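Local coordinates for protein putative c-1-tetrahydrofolate synthase, cytoplasmic (Leishmania major, PDB 4A26) that probably catalyses the dehydrogenation of N5,N10-methylenetetrahydrofolate and the hydrolysis of the resulting methenyltetrahydrofolate in one-carbon metabolism, acting as a homodimer, at residues A15-S20 and L156-I161; A27-L32 and N288-F293; I161-K166 and A183-E188. One frame throughout, in Å; residues are numbered along the deposited sequence.

Interaction 1 of 3, residues A15-S20 and L156-I161; sequences AAAIRS and LKRCGI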
loop_
_atom_site.group_PDB
_atom_site.type_symbol
_atom_site.label_atom_id
_atom_site.label_comp_id
_atom_site.label_asym_id
_atom_site.label_seq_id
_atom_site.Cartn_x
_atom_site.Cartn_y
_atom_site.Cartn_z
ATOM N N ALA A 15 15.813 -15.723 -14.705
ATOM C CA ALA A 15 16.759 -15.146 -13.747
ATOM C C ALA A 15 18.194 -15.187 -14.276
ATOM O O ALA A 15 18.953 -14.235 -14.101
ATOM C CB ALA A 15 16.666 -15.879 -12.410
ATOM N N ALA A 16 18.552 -16.296 -14.919
ATOM C CA ALA A 16 19.873 -16.453 -15.527
ATOM C C ALA A 16 20.110 -15.393 -16.596
ATOM O O ALA A 16 21.181 -14.788 -16.646
ATOM C CB ALA A 16 20.020 -17.843 -16.124
ATOM N N ALA A 17 19.105 -15.171 -17.441
ATOM C CA ALA A 17 19.164 -14.124 -18.456
ATOM C C ALA A 17 19.338 -12.747 -17.819
ATOM O O ALA A 17 20.103 -11.920 -18.319
ATOM C CB ALA A 17 17.910 -14.144 -19.312
ATOM N N ILE A 18 18.628 -12.510 -16.716
ATOM C CA ILE A 18 18.695 -11.234 -16.011
ATOM C C ILE A 18 20.073 -11.002 -15.387
ATOM O O ILE A 18 20.620 -9.904 -15.491
ATOM C CB ILE A 18 17.590 -11.119 -14.937
ATOM C CG1 ILE A 18 16.243 -10.838 -15.610
ATOM C CG2 ILE A 18 17.906 -10.007 -13.949
ATOM C CD1 ILE A 18 15.054 -10.975 -14.696
ATOM N N ARG A 19 20.642 -12.030 -14.761
ATOM C CA ARG A 19 21.993 -11.919 -14.200
ATOM C C ARG A 19 23.009 -11.522 -15.267
ATOM O O ARG A 19 23.893 -10.701 -15.011
ATOM C CB ARG A 19 22.424 -13.223 -13.522
ATOM C CG ARG A 19 21.707 -13.500 -12.203
ATOM C CD ARG A 19 22.435 -14.550 -11.371
ATOM N NE ARG A 19 22.504 -15.851 -12.033
ATOM C CZ ARG A 19 21.494 -16.716 -12.124
ATOM N NH1 ARG A 19 20.307 -16.431 -11.603
ATOM N NH2 ARG A 19 21.665 -17.877 -12.747
ATOM N N SER A 20 22.870 -12.097 -16.461
ATOM C CA SER A 20 23.730 -11.750 -17.597
ATOM C C SER A 20 23.561 -10.290 -18.008
ATOM O O SER A 20 24.539 -9.602 -18.293
ATOM C CB SER A 20 23.425 -12.652 -18.794
ATOM O OG SER A 20 24.127 -12.220 -19.946
ATOM N N LEU A 156 5.945 -12.597 -15.549
ATOM C CA LEU A 156 4.824 -12.393 -16.469
ATOM C C LEU A 156 5.246 -11.589 -17.696
ATOM O O LEU A 156 5.105 -12.056 -18.821
ATOM C CB LEU A 156 3.664 -11.688 -15.757
ATOM C CG LEU A 156 3.018 -12.444 -14.591
ATOM C CD1 LEU A 156 2.130 -11.514 -13.791
ATOM C CD2 LEU A 156 2.225 -13.640 -15.089
ATOM N N LYS A 157 5.769 -10.385 -17.467
ATOM C CA LYS A 157 6.239 -9.508 -18.545
ATOM C C LYS A 157 7.127 -10.244 -19.537
ATOM O O LYS A 157 6.977 -10.094 -20.753
ATOM C CB LYS A 157 7.035 -8.332 -17.973
ATOM C CG LYS A 157 6.196 -7.241 -17.320
ATOM C CD LYS A 157 7.053 -6.013 -17.025
ATOM C CE LYS A 157 6.215 -4.780 -16.735
ATOM N NZ LYS A 157 5.633 -4.829 -15.374
ATOM N N ARG A 158 8.057 -11.031 -19.000
ATOM C CA ARG A 158 9.045 -11.734 -19.809
ATOM C C ARG A 158 8.503 -12.969 -20.521
ATOM O O ARG A 158 9.145 -13.476 -21.434
ATOM C CB ARG A 158 10.265 -12.096 -18.960
ATOM C CG ARG A 158 11.207 -10.922 -18.770
ATOM C CD ARG A 158 12.429 -11.306 -17.974
ATOM N NE ARG A 158 13.586 -10.496 -18.345
ATOM C CZ ARG A 158 14.452 -10.804 -19.310
ATOM N NH1 ARG A 158 14.312 -11.911 -20.037
ATOM N NH2 ARG A 158 15.469 -9.990 -19.553
ATOM N N CYS A 159 7.338 -13.449 -20.103
ATOM C CA CYS A 159 6.631 -14.505 -20.829
ATOM C C CYS A 159 5.590 -13.934 -21.793
ATOM O O CYS A 159 4.891 -14.684 -22.471
ATOM C CB CYS A 159 5.965 -15.472 -19.851
ATOM S SG CYS A 159 7.128 -16.556 -19.017
ATOM N N GLY A 160 5.497 -12.608 -21.851
ATOM C CA GLY A 160 4.551 -11.934 -22.731
ATOM C C GLY A 160 3.135 -11.966 -22.194
ATOM O O GLY A 160 2.180 -11.691 -22.927
ATOM N N ILE A 161 2.999 -12.293 -20.910
ATOM C CA ILE A 161 1.693 -12.427 -20.291
ATOM C C ILE A 161 1.132 -11.043 -19.978
ATOM O O ILE A 161 1.701 -10.297 -19.174
ATOM C CB ILE A 161 1.757 -13.294 -19.019
ATOM C CG1 ILE A 161 2.217 -14.711 -19.381
ATOM C CG2 ILE A 161 0.402 -13.336 -18.331
ATOM C CD1 ILE A 161 2.411 -15.626 -18.196
#
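I18 and R158 meet across the gap between helix 11-32 and the C-terminal end of helix 147-159, their side chains passing each other at a slant. The gap is wide, 10.4 Å between I18 CA and R158 CA, and it is bridged mainly by the arginine, whose chain runs extended from CG to NE. I18 CG1 lies over one face of its guanidinium, 3.8 Å from R158 NE, and I18 CD1 makes a second approach to R158 NE at 4.0 Å. The isoleucine points its longer branch at the group because CG1 stands anti to the carbonyl carbon (chi1 -76°). A17 approaches obliquely, with A17 CB 4.3 Å from R158 NH1, and adds a small apolar patch. Just beyond R158, helix 147-159 closes in a Schellman motif: G160 has positive phi, I161 N bonds to L156 O and G160 N to K157 O. I18 also packs on M280 of helix 279-297. Chemically this is a small contact of 112 Å² between a flat cation and aliphatic carbon; the charge is answered by E21, whose OE2 forms a salt bridge with R158 NH2, so the arginine joins the two helices through both its face and its charge.

Interaction 2 of 3, residues A27-L32 and N288-F293; sequences AALREL and NTLEAF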
loop_
_atom_site.group_PDB
_atom_site.type_symbol
_atom_site.label_atom_id
_atom_site.label_comp_id
_atom_site.label_asym_id
_atom_site.label_seq_id
_atom_site.Cartn_x
_atom_site.Cartn_y
_atom_site.Cartn_z
ATOM N N ALA A 27 29.122 -3.664 -16.099
ATOM C CA ALA A 27 30.369 -3.517 -16.856
ATOM C C ALA A 27 30.375 -2.244 -17.701
ATOM O O ALA A 27 31.428 -1.649 -17.925
ATOM C CB ALA A 27 30.596 -4.733 -17.743
ATOM N N ALA A 28 29.201 -1.842 -18.177
ATOM C CA ALA A 28 29.060 -0.622 -18.968
ATOM C C ALA A 28 29.252 0.621 -18.102
ATOM O O ALA A 28 29.888 1.584 -18.530
ATOM C CB ALA A 28 27.694 -0.583 -19.658
ATOM N N LEU A 29 28.704 0.594 -16.888
ATOM C CA LEU A 29 28.824 1.720 -15.957
ATOM C C LEU A 29 30.248 1.888 -15.418
ATOM O O LEU A 29 30.657 2.995 -15.078
ATOM C CB LEU A 29 27.840 1.571 -14.792
ATOM C CG LEU A 29 26.350 1.641 -15.140
ATOM C CD1 LEU A 29 25.503 1.243 -13.936
ATOM C CD2 LEU A 29 25.960 3.027 -15.635
ATOM N N ARG A 30 30.994 0.790 -15.332
ATOM C CA ARG A 30 32.392 0.847 -14.909
ATOM C C ARG A 30 33.230 1.749 -15.811
ATOM O O ARG A 30 33.975 2.597 -15.324
ATOM C CB ARG A 30 33.011 -0.544 -14.907
ATOM C CG ARG A 30 32.757 -1.352 -13.659
ATOM C CD ARG A 30 33.315 -2.753 -13.836
ATOM N NE ARG A 30 34.734 -2.720 -14.206
ATOM C CZ ARG A 30 35.731 -3.247 -13.497
ATOM N NH1 ARG A 30 35.510 -3.904 -12.361
ATOM N NH2 ARG A 30 36.972 -3.134 -13.949
ATOM N N GLU A 31 33.110 1.550 -17.121
ATOM C CA GLU A 31 33.842 2.362 -18.099
ATOM C C GLU A 31 33.495 3.841 -17.931
ATOM O O GLU A 31 34.381 4.689 -17.830
ATOM C CB GLU A 31 33.522 1.918 -19.535
ATOM C CG GLU A 31 33.959 0.494 -19.883
ATOM C CD GLU A 31 35.463 0.359 -20.029
ATOM O OE1 GLU A 31 35.995 0.751 -21.093
ATOM O OE2 GLU A 31 36.109 -0.151 -19.084
ATOM N N LEU A 32 32.197 4.128 -17.872
ATOM C CA LEU A 32 31.700 5.500 -17.819
ATOM C C LEU A 32 31.961 6.232 -16.500
ATOM O O LEU A 32 31.944 7.461 -16.479
ATOM C CB LEU A 32 30.194 5.518 -18.106
ATOM C CG LEU A 32 29.731 5.002 -19.472
ATOM C CD1 LEU A 32 28.218 5.062 -19.565
ATOM C CD2 LEU A 32 30.367 5.797 -20.604
ATOM N N ASN A 288 17.498 -4.316 -7.967
ATOM C CA ASN A 288 17.247 -3.286 -6.971
ATOM C C ASN A 288 18.538 -2.556 -6.612
ATOM O O ASN A 288 18.572 -1.332 -6.571
ATOM C CB ASN A 288 16.613 -3.901 -5.712
ATOM C CG ASN A 288 15.083 -4.003 -5.800
ATOM O OD1 ASN A 288 14.495 -3.892 -6.879
ATOM N ND2 ASN A 288 14.440 -4.220 -4.654
ATOM N N THR A 289 19.604 -3.316 -6.377
ATOM C CA THR A 289 20.897 -2.748 -5.983
ATOM C C THR A 289 21.587 -1.995 -7.116
ATOM O O THR A 289 22.358 -1.071 -6.859
ATOM C CB THR A 289 21.855 -3.834 -5.476
ATOM O OG1 THR A 289 21.172 -4.681 -4.547
ATOM C CG2 THR A 289 23.063 -3.206 -4.791
ATOM N N LEU A 290 21.328 -2.395 -8.360
ATOM C CA LEU A 290 21.845 -1.660 -9.516
ATOM C C LEU A 290 21.185 -0.284 -9.568
ATOM O O LEU A 290 21.874 0.730 -9.627
ATOM C CB LEU A 290 21.591 -2.417 -10.826
ATOM C CG LEU A 290 22.525 -2.136 -12.015
ATOM C CD1 LEU A 290 21.883 -2.630 -13.304
ATOM C CD2 LEU A 290 22.883 -0.677 -12.145
ATOM N N GLU A 291 19.851 -0.266 -9.530
ATOM C CA GLU A 291 19.076 0.981 -9.544
ATOM C C GLU A 291 19.532 1.961 -8.467
ATOM O O GLU A 291 19.566 3.166 -8.706
ATOM C CB GLU A 291 17.574 0.704 -9.386
ATOM C CG GLU A 291 16.859 0.369 -10.694
ATOM C CD GLU A 291 15.389 -0.019 -10.498
ATOM O OE1 GLU A 291 14.749 0.471 -9.530
ATOM O OE2 GLU A 291 14.877 -0.816 -11.327
ATOM N N ALA A 292 19.876 1.442 -7.289
ATOM C CA ALA A 292 20.404 2.271 -6.202
ATOM C C ALA A 292 21.733 2.906 -6.595
ATOM O O ALA A 292 21.935 4.099 -6.395
ATOM C CB ALA A 292 20.576 1.444 -4.939
ATOM N N PHE A 293 22.632 2.093 -7.144
ATOM C CA PHE A 293 23.930 2.558 -7.638
ATOM C C PHE A 293 23.755 3.494 -8.831
ATOM O O PHE A 293 24.480 4.476 -8.974
ATOM C CB PHE A 293 24.801 1.354 -8.014
ATOM C CG PHE A 293 26.083 1.709 -8.717
ATOM C CD1 PHE A 293 27.073 2.417 -8.063
ATOM C CD2 PHE A 293 26.306 1.312 -10.026
ATOM C CE1 PHE A 293 28.259 2.736 -8.697
ATOM C CE2 PHE A 293 27.490 1.625 -10.667
ATOM C CZ PHE A 293 28.470 2.339 -10.000
#
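L29 reaches from helix 11-32 toward helix 279-297 and touches both L290 and F293 with one methyl group. L29 CD1 lies 3.7 Å from L290 CD2 and 3.8 Å from F293 CE2, so a single carbon bridges two residues that are three positions apart, almost one helical turn. The leucine and the phenylalanine lie side by side, running in opposing senses, and L29 CB comes within 4.1 Å of F293 CE2. The methyl meets the ring obliquely. On the partner helix, CG of F293 is anti to the backbone N (chi1 172°), which carries the ring out toward L29; L290 begins in the same way, and its side chain meets that of L29 at a slant. All three residues are buried, and the interactions between them are purely apolar. The looser side starts immediately around this point: A28, E31 and L32 are exposed, and R30 turns its end away. The backbones keep well apart, with L29 CA 9.7 Å from F293 CA, and only 108 Å² is buried in total. Further packing surrounds this narrow junction. L290 also lies on L22 and K25 of helix 11-32, while F293 rests on P38, just before strand 39-45, and makes an edge-to-face contact with H97, just before strand 98-101. Helix 279-297 of the NAD(P)-binding region is thereby packed against the catalytic one.

Interaction 3 of 3, residues I161-K166 and A183-E188; sequences IEMAGK and ALLMKE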
loop_
_atom_site.group_PDB
_atom_site.type_symbol
_atom_site.label_atom_id
_atom_site.label_comp_id
_atom_site.label_asym_id
_atom_site.label_seq_id
_atom_site.Cartn_x
_atom_site.Cartn_y
_atom_site.Cartn_z
ATOM N N ILE A 161 2.999 -12.293 -20.910
ATOM C CA ILE A 161 1.693 -12.427 -20.291
ATOM C C ILE A 161 1.132 -11.043 -19.978
ATOM O O ILE A 161 1.701 -10.297 -19.174
ATOM C CB ILE A 161 1.757 -13.294 -19.019
ATOM C CG1 ILE A 161 2.217 -14.711 -19.381
ATOM C CG2 ILE A 161 0.402 -13.336 -18.331
ATOM C CD1 ILE A 161 2.411 -15.626 -18.196
ATOM N N GLU A 162 0.025 -10.710 -20.645
ATOM C CA GLU A 162 -0.652 -9.430 -20.467
ATOM C C GLU A 162 -1.219 -9.328 -19.057
ATOM O O GLU A 162 -1.803 -10.286 -18.546
ATOM C CB GLU A 162 -1.790 -9.268 -21.490
ATOM C CG GLU A 162 -1.331 -8.964 -22.923
ATOM C CD GLU A 162 -2.446 -9.106 -23.970
ATOM O OE1 GLU A 162 -3.601 -9.425 -23.604
ATOM O OE2 GLU A 162 -2.160 -8.906 -25.171
ATOM N N MET A 163 -1.034 -8.162 -18.440
ATOM C CA MET A 163 -1.638 -7.836 -17.148
ATOM C C MET A 163 -2.742 -6.781 -17.296
ATOM O O MET A 163 -3.831 -6.960 -16.775
ATOM C CB MET A 163 -0.563 -7.340 -16.186
ATOM C CG MET A 163 0.240 -8.457 -15.562
ATOM S SD MET A 163 1.756 -7.878 -14.788
ATOM C CE MET A 163 2.743 -7.537 -16.248
ATOM N N ALA A 164 -2.462 -5.689 -18.003
ATOM C CA ALA A 164 -3.447 -4.616 -18.188
ATOM C C ALA A 164 -4.764 -5.135 -18.768
ATOM O O ALA A 164 -4.767 -5.832 -19.782
ATOM C CB ALA A 164 -2.882 -3.533 -19.081
ATOM N N GLY A 165 -5.876 -4.795 -18.118
ATOM C CA GLY A 165 -7.208 -5.186 -18.583
ATOM C C GLY A 165 -7.655 -6.576 -18.158
ATOM O O GLY A 165 -8.752 -7.025 -18.518
ATOM N N LYS A 166 -6.819 -7.255 -17.378
ATOM C CA LYS A 166 -7.088 -8.629 -16.977
ATOM C C LYS A 166 -7.592 -8.698 -15.537
ATOM O O LYS A 166 -7.438 -7.744 -14.768
ATOM C CB LYS A 166 -5.824 -9.479 -17.128
ATOM C CG LYS A 166 -5.184 -9.417 -18.520
ATOM C CD LYS A 166 -6.116 -9.945 -19.604
ATOM C CE LYS A 166 -5.411 -10.052 -20.941
ATOM N NZ LYS A 166 -6.221 -10.810 -21.937
ATOM N N ALA A 183 -0.542 -5.059 -5.352
ATOM C CA ALA A 183 -0.479 -3.653 -5.752
ATOM C C ALA A 183 0.308 -3.469 -7.044
ATOM O O ALA A 183 0.017 -2.566 -7.819
ATOM C CB ALA A 183 0.127 -2.814 -4.651
ATOM N N LEU A 184 1.316 -4.312 -7.268
ATOM C CA LEU A 184 2.106 -4.242 -8.495
ATOM C C LEU A 184 1.245 -4.618 -9.701
ATOM O O LEU A 184 1.336 -3.985 -10.751
ATOM C CB LEU A 184 3.342 -5.143 -8.406
ATOM C CG LEU A 184 4.413 -4.734 -7.379
ATOM C CD1 LEU A 184 5.432 -5.857 -7.166
ATOM C CD2 LEU A 184 5.118 -3.446 -7.789
ATOM N N LEU A 185 0.396 -5.629 -9.536
ATOM C CA LEU A 185 -0.551 -6.023 -10.579
ATOM C C LEU A 185 -1.607 -4.949 -10.867
ATOM O O LEU A 185 -1.986 -4.752 -12.022
ATOM C CB LEU A 185 -1.241 -7.344 -10.211
ATOM C CG LEU A 185 -0.386 -8.612 -10.282
ATOM C CD1 LEU A 185 -1.210 -9.820 -9.879
ATOM C CD2 LEU A 185 0.201 -8.808 -11.677
ATOM N N MET A 186 -2.089 -4.267 -9.828
ATOM C CA MET A 186 -3.037 -3.159 -10.008
ATOM C C MET A 186 -2.351 -1.983 -10.677
ATOM O O MET A 186 -2.940 -1.310 -11.519
ATOM C CB MET A 186 -3.641 -2.703 -8.675
ATOM C CG MET A 186 -4.528 -1.457 -8.798
ATOM S SD MET A 186 -5.606 -1.174 -7.386
ATOM C CE MET A 186 -4.401 -0.959 -6.075
ATOM N N LYS A 187 -1.105 -1.741 -10.289
ATOM C CA LYS A 187 -0.272 -0.719 -10.912
ATOM C C LYS A 187 -0.074 -1.035 -12.402
ATOM O O LYS A 187 0.073 -0.125 -13.226
ATOM C CB LYS A 187 1.071 -0.659 -10.185
ATOM C CG LYS A 187 2.058 0.375 -10.686
ATOM C CD LYS A 187 3.430 0.138 -10.047
ATOM C CE LYS A 187 4.335 1.342 -10.212
ATOM N NZ LYS A 187 4.409 1.816 -11.631
ATOM N N GLU A 188 -0.088 -2.325 -12.735
ATOM C CA GLU A 188 -0.006 -2.774 -14.123
ATOM C C GLU A 188 -1.403 -2.836 -14.781
ATOM O O GLU A 188 -1.542 -3.299 -15.918
ATOM C CB GLU A 188 0.699 -4.137 -14.195
ATOM C CG GLU A 188 1.899 -4.150 -15.133
ATOM C CD GLU A 188 3.106 -3.403 -14.582
ATOM O OE1 GLU A 188 3.271 -3.330 -13.351
ATOM O OE2 GLU A 188 3.907 -2.896 -15.388
#
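The chi3 torsion of M163 (-74°) folds its methyl back and brings CE to E188 CG, while chi2 of E188 (73°) turns the carboxylate off toward K157. The setting is the Rossmann-type NAD(P)-binding domain, where the loop leading into strand 167-171 meets the end of helix 178-187, the helix that connects this strand to the parallel strand 191-195 in a beta-alpha-beta crossover. The thioether of M163 is the centre of the contact. M163 SD sits 3.6 Å from L185 CD2, the two side chains crossing at about a right angle. M163 CE lies 3.7 Å from E188 CG, so the methionine packs against the aliphatic part of the glutamate. The carboxylate leads away from this contact and pairs with K157 of helix 147-159 through E188 OE2. M163 and L185 are buried and also reach the core strand 213-216, on I213 and I215 respectively. Around them the loop is shaped by a type II beta turn from M163 to K166, closed by K166 N donating to M163 O at 3.1 Å, with G165 at positive phi (84°). Backbone hydrogen bonds pair G165 with N189 and K166 with T191, continuing the junction beyond E188. The backbones come closest at A164 and E188, whose CA atoms are 5.6 Å apart, and A164 CB lies 3.4 Å from E188 O.

Interactions 1 and 2 lie along the same helix, 11-32, with centres 19 Å apart, and pair it in turn with helix 147-159 and helix 279-297; their segments alternate along the chain. Both therefore join the catalytic region to the NAD(P)-binding one. Interaction 3 lies wholly within the latter and follows interaction 1 in series, sharing I161 with it at a centre separation of 16 Å. These two touch directly: the salt bridge between K157 and E188 ties them together, and L156 packs on M163 and L185. Interaction 2 is about 28 Å from interaction 3, centre to centre. Helix 147-159 thus connects the interdomain packing to the Rossmann crossover.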